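Local coordinates for protein glyoxalase 3 (Candida albicans, PDB 4LRU) that converts methylglyoxal to D-lactate in a single glutathione-independent step, detoxifying the methylglyoxal made by the cell's own metabolism, at residues 16-21 and 107-112; 34-39 and 80-85; 171-176 and 204-209; 208-213 and 229-234. One frame throughout, in Å; residues are numbered along the deposited sequence. Where two conformers were deposited one is given.

Contact 1: residues 16-21 and 107-112; sequences ETFYSD and AGHGTL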
loop_
_atom_site.group_PDB
_atom_site.type_symbol
_atom_site.label_atom_id
_atom_site.label_comp_id
_atom_site.label_asym_id
_atom_site.label_seq_id
_atom_site.Cartn_x
_atom_site.Cartn_y
_atom_site.Cartn_z
ATOM N N GLU A 16 8.204 -5.224 -13.808
ATOM C CA GLU A 16 8.927 -5.013 -15.056
ATOM C C GLU A 16 10.204 -4.248 -14.746
ATOM O O GLU A 16 10.265 -3.489 -13.767
ATOM C CB GLU A 16 8.112 -4.145 -16.017
ATOM C CG GLU A 16 6.741 -4.662 -16.415
ATOM C CD GLU A 16 6.791 -5.897 -17.282
ATOM O OE1 GLU A 16 5.755 -6.598 -17.340
ATOM O OE2 GLU A 16 7.848 -6.182 -17.883
ATOM N N THR A 17 11.190 -4.402 -15.618
ATOM C CA THR A 17 12.351 -3.512 -15.658
ATOM C C THR A 17 11.917 -2.050 -15.692
ATOM O O THR A 17 11.078 -1.657 -16.502
ATOM C CB THR A 17 13.269 -3.815 -16.862
ATOM O OG1 THR A 17 12.543 -3.665 -18.090
ATOM C CG2 THR A 17 13.813 -5.230 -16.768
ATOM N N PHE A 18 12.502 -1.251 -14.804
ATOM C CA PHE A 18 11.966 0.063 -14.458
ATOM C C PHE A 18 13.087 1.069 -14.188
ATOM O O PHE A 18 13.086 2.183 -14.723
ATOM C CB PHE A 18 11.069 -0.064 -13.222
ATOM C CG PHE A 18 10.539 1.241 -12.710
ATOM C CD1 PHE A 18 9.546 1.920 -13.393
ATOM C CD2 PHE A 18 11.010 1.773 -11.520
ATOM C CE1 PHE A 18 9.035 3.111 -12.899
ATOM C CE2 PHE A 18 10.505 2.951 -11.023
ATOM C CZ PHE A 18 9.520 3.630 -11.717
ATOM N N TYR A 19 14.045 0.673 -13.359
ATOM C CA TYR A 19 15.124 1.580 -12.948
ATOM C C TYR A 19 16.180 1.742 -14.047
ATOM O O TYR A 19 16.354 0.863 -14.895
ATOM C CB TYR A 19 15.794 1.038 -11.685
ATOM C CG TYR A 19 14.855 0.962 -10.503
ATOM C CD1 TYR A 19 14.445 2.117 -9.845
ATOM C CD2 TYR A 19 14.336 -0.255 -10.074
ATOM C CE1 TYR A 19 13.593 2.062 -8.767
ATOM C CE2 TYR A 19 13.470 -0.318 -9.002
ATOM C CZ TYR A 19 13.097 0.837 -8.351
ATOM O OH TYR A 19 12.232 0.789 -7.275
ATOM N N SER A 20 16.920 2.850 -13.989
ATOM C CA SER A 20 18.033 3.092 -14.908
ATOM C C SER A 20 19.088 1.991 -14.902
ATOM O O SER A 20 19.767 1.773 -15.906
ATOM C CB SER A 20 18.700 4.431 -14.575
ATOM O OG SER A 20 17.773 5.493 -14.733
ATOM N N ASP A 21 19.250 1.308 -13.773
ATOM C CA ASP A 21 20.250 0.238 -13.663
ATOM C C ASP A 21 19.738 -1.082 -14.250
ATOM O O ASP A 21 20.418 -2.111 -14.191
ATOM C CB ASP A 21 20.660 0.040 -12.198
ATOM C CG ASP A 21 19.528 -0.488 -11.347
ATOM O OD1 ASP A 21 18.441 -0.743 -11.906
ATOM O OD2 ASP A 21 19.720 -0.653 -10.122
ATOM N N ALA A 107 3.171 -1.143 -1.359
ATOM C CA ALA A 107 3.561 -0.535 -2.613
ATOM C C ALA A 107 4.916 -0.999 -3.117
ATOM O O ALA A 107 5.153 -2.204 -3.247
ATOM C CB ALA A 107 3.438 0.977 -2.532
ATOM N N GLY A 108 5.786 -0.052 -3.447
ATOM C CA GLY A 108 6.735 -0.235 -4.519
ATOM C C GLY A 108 6.230 0.514 -5.727
ATOM O O GLY A 108 5.025 0.693 -5.874
ATOM N N HIS A 109 7.141 0.958 -6.585
ATOM C CA HIS A 109 6.767 1.805 -7.717
ATOM C C HIS A 109 5.810 1.093 -8.683
ATOM O O HIS A 109 5.114 1.742 -9.455
ATOM C CB HIS A 109 8.009 2.276 -8.465
ATOM C CG HIS A 109 8.717 3.427 -7.813
ATOM N ND1 HIS A 109 9.630 3.259 -6.791
ATOM C CD2 HIS A 109 8.660 4.761 -8.048
ATOM C CE1 HIS A 109 10.100 4.440 -6.424
ATOM N NE2 HIS A 109 9.533 5.366 -7.174
ATOM N N GLY A 110 5.755 -0.231 -8.636
ATOM C CA GLY A 110 4.824 -0.966 -9.498
ATOM C C GLY A 110 3.398 -0.449 -9.349
ATOM O O GLY A 110 2.622 -0.423 -10.321
ATOM N N THR A 111 3.024 -0.030 -8.145
ATOM C CA THR A 111 1.656 0.437 -7.903
ATOM C C THR A 111 1.236 1.610 -8.805
ATOM O O THR A 111 0.044 1.802 -9.054
ATOM C CB THR A 111 1.436 0.912 -6.448
ATOM O OG1 THR A 111 2.347 1.977 -6.150
ATOM C CG2 THR A 111 1.621 -0.208 -5.469
ATOM N N LEU A 112 2.202 2.410 -9.257
ATOM C CA LEU A 112 1.929 3.532 -10.136
ATOM C C LEU A 112 1.279 3.065 -11.424
ATOM O O LEU A 112 0.552 3.827 -12.067
ATOM C CB LEU A 112 3.219 4.283 -10.466
ATOM C CG LEU A 112 3.865 4.973 -9.260
ATOM C CD1 LEU A 112 5.277 5.407 -9.594
ATOM C CD2 LEU A 112 3.039 6.164 -8.786
#
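Phe18 and Tyr19 press against His109 in a buried aromatic contact between two loop regions, beside the residues inferred to form the active site of this DJ-1 superfamily enzyme. The first two lie in the long loop between strand 6-10 and helix 29-42; His109 lies in the turn leading into helix 111-114. The Phe18 rim does most of the touching: CE2 comes 3.6 Å from His109 CB, and CZ lies 3.9 Å from His109 CD2. The rings meet obliquely, tilted at 36° with centroids 5.3 Å apart. With CG of Phe18 anti to the backbone N (chi1 176°), the ring extends across the gap to the imidazole. It also leans over its sequence neighbour, Phe18 CD2 lying 3.7 Å above the middle of the Tyr19 ring. Tyr19 adds its hydroxyl, OH approaching His109 ND1 at 3.6 Å without a hydrogen bond; the polar partner of that hydroxyl is Asp58. Histidine suits this spot, since its CB and ring carbons pack on Phe18 while NE2 bonds to the carboxylate of Glu171, an inferred active-site residue. Behind it the turn is pinned by Gly108 O, which accepts from Thr111 N at 3.1 Å and from Thr111 OG1 at 3.0 Å. Gly108 adopts a phi of 102°, a backbone shape suited to a residue without CB. Phe18 also rests on Val176 and on Ile179 of helix 177-182, and Leu112 on Met180 of the same helix, so helix 177-182 borders the contact, while the His109 ring meets that of His140.

Contact 2: residues 34-39 and 80-85; sequences HPFEVF and SEFNVA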
loop_
_atom_site.group_PDB
_atom_site.type_symbol
_atom_site.label_atom_id
_atom_site.label_comp_id
_atom_site.label_asym_id
_atom_site.label_seq_id
_atom_site.Cartn_x
_atom_site.Cartn_y
_atom_site.Cartn_z
ATOM N N HIS A 34 6.081 -5.931 6.855
ATOM C CA HIS A 34 5.870 -5.235 8.117
ATOM C C HIS A 34 4.391 -5.127 8.486
ATOM O O HIS A 34 4.006 -5.509 9.601
ATOM C CB HIS A 34 6.542 -3.858 8.121
ATOM C CG HIS A 34 8.034 -3.919 8.189
ATOM N ND1 HIS A 34 8.826 -2.799 8.085
ATOM C CD2 HIS A 34 8.881 -4.961 8.364
ATOM C CE1 HIS A 34 10.095 -3.144 8.189
ATOM N NE2 HIS A 34 10.156 -4.450 8.376
ATOM N N PRO A 35 3.543 -4.654 7.551
ATOM C CA PRO A 35 2.138 -4.560 7.927
ATOM C C PRO A 35 1.520 -5.928 8.167
ATOM O O PRO A 35 0.707 -6.091 9.077
ATOM C CB PRO A 35 1.496 -3.824 6.741
ATOM C CG PRO A 35 2.626 -3.066 6.117
ATOM C CD PRO A 35 3.819 -3.954 6.285
ATOM N N PHE A 36 1.909 -6.930 7.374
ATOM C CA PHE A 36 1.450 -8.291 7.624
ATOM C C PHE A 36 1.738 -8.672 9.076
ATOM O O PHE A 36 0.873 -9.183 9.793
ATOM C CB PHE A 36 2.120 -9.294 6.667
ATOM C CG PHE A 36 1.725 -10.727 6.923
ATOM C CD1 PHE A 36 0.557 -11.251 6.388
ATOM C CD2 PHE A 36 2.490 -11.535 7.755
ATOM C CE1 PHE A 36 0.193 -12.561 6.635
ATOM C CE2 PHE A 36 2.120 -12.843 8.018
ATOM C CZ PHE A 36 0.967 -13.354 7.459
ATOM N N GLU A 37 2.961 -8.426 9.515
ATOM C CA GLU A 37 3.353 -8.861 10.857
ATOM C C GLU A 37 2.630 -8.063 11.947
ATOM O O GLU A 37 2.273 -8.626 12.982
ATOM C CB GLU A 37 4.869 -8.791 11.032
ATOM C CG GLU A 37 5.633 -9.875 10.282
ATOM C CD GLU A 37 5.416 -11.232 10.905
ATOM O OE1 GLU A 37 6.035 -11.513 11.960
ATOM O OE2 GLU A 37 4.620 -12.015 10.363
ATOM N N VAL A 38 2.450 -6.765 11.736
ATOM C CA VAL A 38 1.746 -5.928 12.717
ATOM C C VAL A 38 0.313 -6.438 12.888
ATOM O O VAL A 38 -0.160 -6.651 14.003
ATOM C CB VAL A 38 1.730 -4.458 12.288
ATOM C CG1 VAL A 38 0.774 -3.645 13.147
ATOM C CG2 VAL A 38 3.137 -3.900 12.371
ATOM N N PHE A 39 -0.372 -6.642 11.772
ATOM C CA PHE A 39 -1.744 -7.121 11.815
ATOM C C PHE A 39 -1.833 -8.562 12.333
ATOM O O PHE A 39 -2.781 -8.910 13.035
ATOM C CB PHE A 39 -2.378 -6.993 10.436
ATOM C CG PHE A 39 -2.533 -5.569 9.955
ATOM C CD1 PHE A 39 -3.057 -4.583 10.770
ATOM C CD2 PHE A 39 -2.225 -5.239 8.649
ATOM C CE1 PHE A 39 -3.209 -3.289 10.317
ATOM C CE2 PHE A 39 -2.379 -3.950 8.185
ATOM C CZ PHE A 39 -2.887 -2.970 9.010
ATOM N N SER A 80 7.052 -19.792 7.107
ATOM C CA SER A 80 6.601 -18.647 7.879
ATOM C C SER A 80 5.164 -18.294 7.505
ATOM O O SER A 80 4.733 -18.557 6.383
ATOM C CB SER A 80 7.525 -17.453 7.616
ATOM O OG SER A 80 7.342 -16.931 6.311
ATOM N N GLU A 81 4.433 -17.683 8.431
ATOM C CA GLU A 81 3.066 -17.277 8.166
ATOM C C GLU A 81 3.017 -16.320 6.972
ATOM O O GLU A 81 2.119 -16.427 6.134
ATOM C CB GLU A 81 2.426 -16.645 9.404
ATOM C CG GLU A 81 2.213 -17.618 10.553
ATOM C CD GLU A 81 0.980 -17.300 11.387
ATOM O OE1 GLU A 81 1.043 -17.432 12.635
ATOM O OE2 GLU A 81 -0.059 -16.924 10.799
ATOM N N PHE A 82 4.004 -15.428 6.868
ATOM C CA PHE A 82 4.121 -14.540 5.705
ATOM C C PHE A 82 4.162 -15.319 4.383
ATOM O O PHE A 82 3.431 -14.986 3.439
ATOM C CB PHE A 82 5.357 -13.643 5.836
ATOM C CG PHE A 82 5.527 -12.664 4.710
ATOM C CD1 PHE A 82 4.655 -11.587 4.558
ATOM C CD2 PHE A 82 6.591 -12.791 3.826
ATOM C CE1 PHE A 82 4.816 -10.677 3.530
ATOM C CE2 PHE A 82 6.765 -11.868 2.805
ATOM C CZ PHE A 82 5.885 -10.816 2.661
ATOM N N ASN A 83 5.021 -16.328 4.316
ATOM C CA ASN A 83 5.147 -17.142 3.099
ATOM C C ASN A 83 3.931 -18.006 2.818
ATOM O O ASN A 83 3.543 -18.179 1.661
ATOM C CB ASN A 83 6.420 -17.979 3.107
ATOM C CG ASN A 83 7.605 -17.205 2.572
ATOM O OD1 ASN A 83 7.504 -16.567 1.525
ATOM N ND2 ASN A 83 8.694 -17.181 3.320
ATOM N N VAL A 84 3.294 -18.508 3.868
ATOM C CA VAL A 84 2.024 -19.198 3.697
ATOM C C VAL A 84 1.009 -18.244 3.069
ATOM O O VAL A 84 0.268 -18.612 2.144
ATOM C CB VAL A 84 1.501 -19.731 5.040
ATOM C CG1 VAL A 84 0.080 -20.267 4.894
ATOM C CG2 VAL A 84 2.422 -20.827 5.559
ATOM N N ALA A 85 0.978 -17.012 3.568
ATOM C CA ALA A 85 0.078 -16.002 3.038
ATOM C C ALA A 85 0.369 -15.648 1.577
ATOM O O ALA A 85 -0.557 -15.450 0.783
ATOM C CB ALA A 85 0.101 -14.761 3.914
HETATM O O HOH W 1 5.351 -14.538 9.389
#
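Phe36 reaches across from helix 34-39 to the start of helix 81-85, and nearly every atom of its side chain finds a partner on that helix. CB starts 4.0 Å from Phe82 CD1. From it CG swings anti to the backbone N (chi1 177°), aiming the ring straight across the gap between the helices. One rim of that ring follows Phe82: CD2 lies 3.9 Å from Phe82 CD1, and CE2 reaches backbone, 3.4 Å from Phe82 N. At the tip, CZ comes 3.5 Å from Glu81 O. On the other rim Phe36 CE1 touches Ala85 CB at 3.5 Å, where a small methyl leaves room for the ring one turn further along the helix. The two phenylalanines form an edge-to-face pair, the edge of Phe82 directed at the face of Phe36 with the planes at 69°. Beside this apolar patch runs a polar link: a water donates to Glu37 OE2 (2.8 Å) and accepts from Phe82 N (3.0 Å). This amide belongs to the first turn of its helix, where no preceding turn offers a carbonyl, and the nearby carboxylate probably sits favourably by the positive end of the helix dipole. Ser80, the N-cap, serves the next amide, accepting from Asn83 N through its hydroxyl. A salt bridge to Arg40 engages the other carboxylate oxygen of Glu37. The short helix segments cross at 112°, and beneath them strand 45-50 of the central sheet supplies Ile46 and Leu48 against Phe36, with Leu48 also touching Ala85; Ile74 of helix 69-76 closes in on Phe82 and Glu37.

Contact 3: residues 171-176 and 204-209; sequences EDILGV and GPWDNF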
loop_
_atom_site.group_PDB
_atom_site.type_symbol
_atom_site.label_atom_id
_atom_site.label_comp_id
_atom_site.label_asym_id
_atom_site.label_seq_id
_atom_site.Cartn_x
_atom_site.Cartn_y
_atom_site.Cartn_z
ATOM N N GLU A 171 11.722 10.712 -5.452
ATOM C CA GLU A 171 11.770 10.226 -6.839
ATOM C C GLU A 171 13.047 10.652 -7.545
ATOM O O GLU A 171 13.600 9.897 -8.354
ATOM C CB GLU A 171 10.547 10.690 -7.652
ATOM C CG GLU A 171 9.188 10.516 -6.986
ATOM C CD GLU A 171 8.771 9.067 -6.769
ATOM O OE1 GLU A 171 9.623 8.155 -6.858
ATOM O OE2 GLU A 171 7.572 8.864 -6.457
ATOM N N ASP A 172 13.535 11.862 -7.238
ATOM C CA ASP A 172 14.794 12.344 -7.785
ATOM C C ASP A 172 15.922 11.454 -7.277
ATOM O O ASP A 172 16.793 11.037 -8.027
ATOM C CB ASP A 172 15.085 13.783 -7.335
ATOM C CG ASP A 172 14.260 14.836 -8.073
ATOM O OD1 ASP A 172 13.498 14.511 -9.006
ATOM O OD2 ASP A 172 14.397 16.028 -7.712
ATOM N N ILE A 173 15.914 11.208 -5.972
ATOM C CA ILE A 173 17.010 10.504 -5.340
ATOM C C ILE A 173 17.099 9.081 -5.909
ATOM O O ILE A 173 18.204 8.574 -6.142
ATOM C CB ILE A 173 16.828 10.471 -3.812
ATOM C CG1 ILE A 173 16.937 11.895 -3.243
ATOM C CG2 ILE A 173 17.897 9.586 -3.179
ATOM C CD1 ILE A 173 16.393 12.020 -1.839
ATOM N N LEU A 174 15.955 8.512 -6.259
ATOM C CA LEU A 174 15.928 7.165 -6.830
ATOM C C LEU A 174 16.113 7.159 -8.345
ATOM O O LEU A 174 16.200 6.094 -8.971
ATOM C CB LEU A 174 14.629 6.459 -6.458
ATOM C CG LEU A 174 14.467 6.167 -4.964
ATOM C CD1 LEU A 174 13.128 5.493 -4.709
ATOM C CD2 LEU A 174 15.622 5.317 -4.438
ATOM N N GLY A 175 16.173 8.347 -8.929
ATOM C CA GLY A 175 16.433 8.504 -10.347
ATOM C C GLY A 175 15.271 8.097 -11.239
ATOM O O GLY A 175 15.485 7.692 -12.386
ATOM N N VAL A 176 14.044 8.230 -10.737
ATOM C CA VAL A 176 12.868 7.837 -11.525
ATOM C C VAL A 176 11.902 8.971 -11.887
ATOM O O VAL A 176 10.846 8.741 -12.481
ATOM C CB VAL A 176 12.092 6.720 -10.815
ATOM C CG1 VAL A 176 13.023 5.546 -10.549
ATOM C CG2 VAL A 176 11.475 7.237 -9.527
ATOM N N GLY A 204 11.448 15.245 5.847
ATOM C CA GLY A 204 12.433 14.629 4.972
ATOM C C GLY A 204 11.898 13.364 4.343
ATOM O O GLY A 204 10.957 12.748 4.858
ATOM N N PRO A 205 12.495 12.950 3.216
ATOM C CA PRO A 205 11.902 11.897 2.403
ATOM C C PRO A 205 11.924 10.510 3.043
ATOM O O PRO A 205 11.183 9.636 2.604
ATOM C CB PRO A 205 12.774 11.896 1.138
ATOM C CG PRO A 205 14.060 12.511 1.574
ATOM C CD PRO A 205 13.639 13.581 2.539
ATOM N N TRP A 206 12.791 10.320 4.041
ATOM C CA TRP A 206 12.994 9.016 4.666
ATOM C C TRP A 206 12.436 8.952 6.086
ATOM O O TRP A 206 12.696 7.990 6.826
ATOM C CB TRP A 206 14.472 8.637 4.650
ATOM C CG TRP A 206 15.109 8.872 3.318
ATOM C CD1 TRP A 206 16.155 9.686 3.061
ATOM C CD2 TRP A 206 14.703 8.322 2.048
ATOM N NE1 TRP A 206 16.440 9.688 1.719
ATOM C CE2 TRP A 206 15.582 8.841 1.077
ATOM C CE3 TRP A 206 13.700 7.432 1.646
ATOM C CZ2 TRP A 206 15.478 8.524 -0.280
ATOM C CZ3 TRP A 206 13.608 7.104 0.293
ATOM C CH2 TRP A 206 14.491 7.659 -0.650
ATOM N N ASP A 207 11.679 9.973 6.462
ATOM C CA ASP A 207 11.111 10.071 7.807
ATOM C C ASP A 207 10.080 8.962 8.011
ATOM O O ASP A 207 9.363 8.583 7.082
ATOM C CB ASP A 207 10.417 11.427 7.999
ATOM C CG ASP A 207 11.392 12.588 8.167
ATOM O OD1 ASP A 207 12.625 12.386 8.119
ATOM O OD2 ASP A 207 10.900 13.729 8.331
ATOM N N ASN A 208 9.990 8.499 9.252
ATOM C CA ASN A 208 8.899 7.641 9.706
ATOM C C ASN A 208 7.686 8.528 10.007
ATOM O O ASN A 208 7.650 9.216 11.029
ATOM C CB ASN A 208 9.357 6.907 10.955
ATOM C CG ASN A 208 8.308 5.969 11.510
ATOM O OD1 ASN A 208 7.345 5.589 10.831
ATOM N ND2 ASN A 208 8.493 5.596 12.769
ATOM N N PHE A 209 6.762 8.608 9.054
ATOM C CA PHE A 209 5.704 9.611 9.111
ATOM C C PHE A 209 4.423 9.065 8.515
ATOM O O PHE A 209 4.441 8.458 7.447
ATOM C CB PHE A 209 6.126 10.878 8.359
ATOM C CG PHE A 209 5.113 11.994 8.414
ATOM C CD1 PHE A 209 4.837 12.645 9.608
ATOM C CD2 PHE A 209 4.432 12.380 7.269
ATOM C CE1 PHE A 209 3.896 13.661 9.653
ATOM C CE2 PHE A 209 3.508 13.405 7.309
ATOM C CZ PHE A 209 3.225 14.034 8.499
#
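Trp206 and Ile173 bury the greater part of this small surface contact, with Pro205 as a third partner. They join the end of helix 168-173 to the loop leading to strand 210-213. Trp206 offers a ring edge: Ile173 CG2 lies near the indole plane, 3.9 Å from Trp206 CZ2, and Ile173 CD1 lies equally close. Two branches can meet one ring atom because isoleucine forks at CB, with CG2 anti to the backbone N and CG1 anti to the carbonyl carbon (chi1 -66°). The two side chains run alongside in opposite senses. Ile173 CD1 also reaches Pro205 CG at 4.2 Å, while Pro205 CB packs over the centre of one indole face. Pro205 and Trp206 are the middle residues of a type I turn, where the fixed phi of proline fits the first. Gly204 N closes the loop, bonding at 3.0 Å to Asp207 OD2 from well above the carboxylate plane. Gly175 takes a positive phi and ends the helix in a Schellman motif. Glu171, an inferred active-site residue on the same helix, gives its carboxylate to His140 and His109 and touches Thr177 and Met180 of helix 177-182, while Asn221, beyond strand 216-219, holds the carbonyls of Pro205 and Asp207.

Contact 4: residues 208-213 and 229-234; sequences NFTVTD and AEDVIA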
loop_
_atom_site.group_PDB
_atom_site.type_symbol
_atom_site.label_atom_id
_atom_site.label_comp_id
_atom_site.label_asym_id
_atom_site.label_seq_id
_atom_site.Cartn_x
_atom_site.Cartn_y
_atom_site.Cartn_z
ATOM N N ASN A 208 9.990 8.499 9.252
ATOM C CA ASN A 208 8.899 7.641 9.706
ATOM C C ASN A 208 7.686 8.528 10.007
ATOM O O ASN A 208 7.650 9.216 11.029
ATOM C CB ASN A 208 9.357 6.907 10.955
ATOM C CG ASN A 208 8.308 5.969 11.510
ATOM O OD1 ASN A 208 7.345 5.589 10.831
ATOM N ND2 ASN A 208 8.493 5.596 12.769
ATOM N N PHE A 209 6.762 8.608 9.054
ATOM C CA PHE A 209 5.704 9.611 9.111
ATOM C C PHE A 209 4.423 9.065 8.515
ATOM O O PHE A 209 4.441 8.458 7.447
ATOM C CB PHE A 209 6.126 10.878 8.359
ATOM C CG PHE A 209 5.113 11.994 8.414
ATOM C CD1 PHE A 209 4.837 12.645 9.608
ATOM C CD2 PHE A 209 4.432 12.380 7.269
ATOM C CE1 PHE A 209 3.896 13.661 9.653
ATOM C CE2 PHE A 209 3.508 13.405 7.309
ATOM C CZ PHE A 209 3.225 14.034 8.499
ATOM N N THR A 210 3.330 9.298 9.238
ATOM C CA THR A 210 1.998 8.971 8.784
ATOM C C THR A 210 1.030 10.133 8.981
ATOM O O THR A 210 1.275 11.054 9.777
ATOM C CB THR A 210 1.414 7.769 9.541
ATOM O OG1 THR A 210 1.219 8.128 10.922
ATOM C CG2 THR A 210 2.308 6.563 9.414
ATOM N N VAL A 211 -0.075 10.054 8.247
ATOM C CA VAL A 211 -1.177 10.996 8.383
ATOM C C VAL A 211 -2.454 10.206 8.562
ATOM O O VAL A 211 -2.716 9.267 7.800
ATOM C CB VAL A 211 -1.293 11.894 7.146
ATOM C CG1 VAL A 211 -2.575 12.713 7.192
ATOM C CG2 VAL A 211 -0.071 12.803 7.034
ATOM N N THR A 212 -3.233 10.565 9.585
ATOM C CA THR A 212 -4.551 9.978 9.806
ATOM C C THR A 212 -5.584 11.065 9.588
ATOM O O THR A 212 -5.501 12.158 10.202
ATOM C CB THR A 212 -4.673 9.424 11.244
ATOM O OG1 THR A 212 -3.759 8.332 11.420
ATOM C CG2 THR A 212 -6.088 8.951 11.507
ATOM N N ASP A 213 -6.541 10.786 8.706
ATOM C CA ASP A 213 -7.698 11.642 8.541
ATOM C C ASP A 213 -8.921 10.763 8.705
ATOM O O ASP A 213 -9.364 10.102 7.760
ATOM C CB ASP A 213 -7.682 12.352 7.179
ATOM C CG ASP A 213 -8.697 13.464 7.102
ATOM O OD1 ASP A 213 -9.677 13.401 7.886
ATOM O OD2 ASP A 213 -8.493 14.417 6.318
ATOM N N ALA A 229 0.654 0.722 9.709
ATOM C CA ALA A 229 -0.160 -0.371 10.232
ATOM C C ALA A 229 -0.621 -0.133 11.666
ATOM O O ALA A 229 -1.785 -0.372 11.997
ATOM C CB ALA A 229 0.587 -1.686 10.131
ATOM N N GLU A 230 0.280 0.344 12.521
ATOM C CA GLU A 230 -0.082 0.626 13.900
ATOM C C GLU A 230 -1.142 1.714 13.935
ATOM O O GLU A 230 -2.073 1.647 14.738
ATOM C CB GLU A 230 1.146 1.056 14.715
ATOM C CG GLU A 230 2.187 -0.038 14.893
ATOM C CD GLU A 230 3.409 0.453 15.667
ATOM O OE1 GLU A 230 3.668 1.679 15.638
ATOM O OE2 GLU A 230 4.108 -0.380 16.299
ATOM N N ASP A 231 -1.010 2.721 13.079
ATOM C CA ASP A 231 -1.958 3.842 13.094
ATOM C C ASP A 231 -3.302 3.455 12.433
ATOM O O ASP A 231 -4.342 4.046 12.735
ATOM C CB ASP A 231 -1.331 5.053 12.411
ATOM C CG ASP A 231 -0.261 5.735 13.281
ATOM O OD1 ASP A 231 -0.229 5.493 14.510
ATOM O OD2 ASP A 231 0.528 6.526 12.733
ATOM N N VAL A 232 -3.280 2.460 11.547
ATOM C CA VAL A 232 -4.517 1.850 11.093
ATOM C C VAL A 232 -5.267 1.233 12.274
ATOM O O VAL A 232 -6.454 1.477 12.461
ATOM C CB VAL A 232 -4.252 0.776 9.996
ATOM C CG1 VAL A 232 -5.476 -0.113 9.795
ATOM C CG2 VAL A 232 -3.872 1.449 8.681
ATOM N N ILE A 233 -4.568 0.445 13.079
ATOM C CA ILE A 233 -5.197 -0.161 14.266
ATOM C C ILE A 233 -5.787 0.926 15.172
ATOM O O ILE A 233 -6.927 0.819 15.636
ATOM C CB ILE A 233 -4.212 -1.056 15.038
ATOM C CG1 ILE A 233 -3.858 -2.273 14.167
ATOM C CG2 ILE A 233 -4.791 -1.469 16.390
ATOM C CD1 ILE A 233 -2.705 -3.112 14.660
ATOM N N ALA A 234 -5.015 1.988 15.396
ATOM C CA ALA A 234 -5.467 3.103 16.232
ATOM C C ALA A 234 -6.762 3.720 15.703
ATOM O O ALA A 234 -7.636 4.123 16.488
ATOM C CB ALA A 234 -4.380 4.168 16.308
HETATM O O HOH W 2 -4.422 6.626 13.588
#
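Thr210 and Asp231 are joined by a direct hydrogen bond, the main polar tie between strand 210-213 and helix 229-234. The Thr210 OG1 hydroxyl donates to Asp231 OD2 over a short 2.5 Å, arriving nearly in line with the carboxylate C-O bond. Thr210 holds its oxygen between backbone N and carbonyl carbon (chi1 66°), which turns OG1 to the helix. Charge adds to this: Lys227, one turn earlier on the helix, forms a salt bridge with Asp231 OD2 and a hydrogen bond with Thr210 OG1, so the three groups brace one another. The lysine would be expected to stabilise the aspartate as an anion. A second, indirect link runs through water. One molecule lies 2.8 Å from Thr212 OG1 and donates to Asp231 O at 2.7 Å, carrying the strand's second hydroxyl to the helix backbone. Van der Waals contact is slight: Thr210 CG2 lies 3.8 Å from Asp231 OD2, and Thr212 OG1 is 4.2 Å from Asp231 CB. Threonine fits both strand positions, its branched CB suiting extended backbone and its hydroxyl serving a surface where the helix presents a carboxylate. The alternation of a strand directs Thr210 and Thr212 to the helix and sends Val211 to the reverse face, where an apolar side chain is buried. This strand is the outermost on its side of the mixed sheet at the centre of this DJ-1 superfamily fold, antiparallel to strand 216-219, whose Val217 packs against Thr212, Asp231 and Val232; the far side of the helix, through Ala229 and Ile233, lies against helix 29-42.

How the contacts relate
Contact 1 is buried and aromatic, contact 2 partly buried, and contacts 3 and 4 lie at the surface. Contacts 1 and 3 meet beside the inferred active site: His109 NE2 probably hydrogen-bonds Glu171 OE1 (2.8 Å), and Phe18 and the His109 ring pack on Val176. Contacts 2 and 4 share a helix-helix seam, Val38 against Ala229 and Ile233, so helix 29-42 takes part in contact 2 and also packs against the helix of contact 4. Contacts 3 and 4 follow one another along the chain, sharing Asn208 and Phe209. Chemistry varies with place: phenylalanine rings fill contacts 1 and 2, contact 3 is a modest apolar touch, and contact 4 relies on hydroxyl, carboxylate and water.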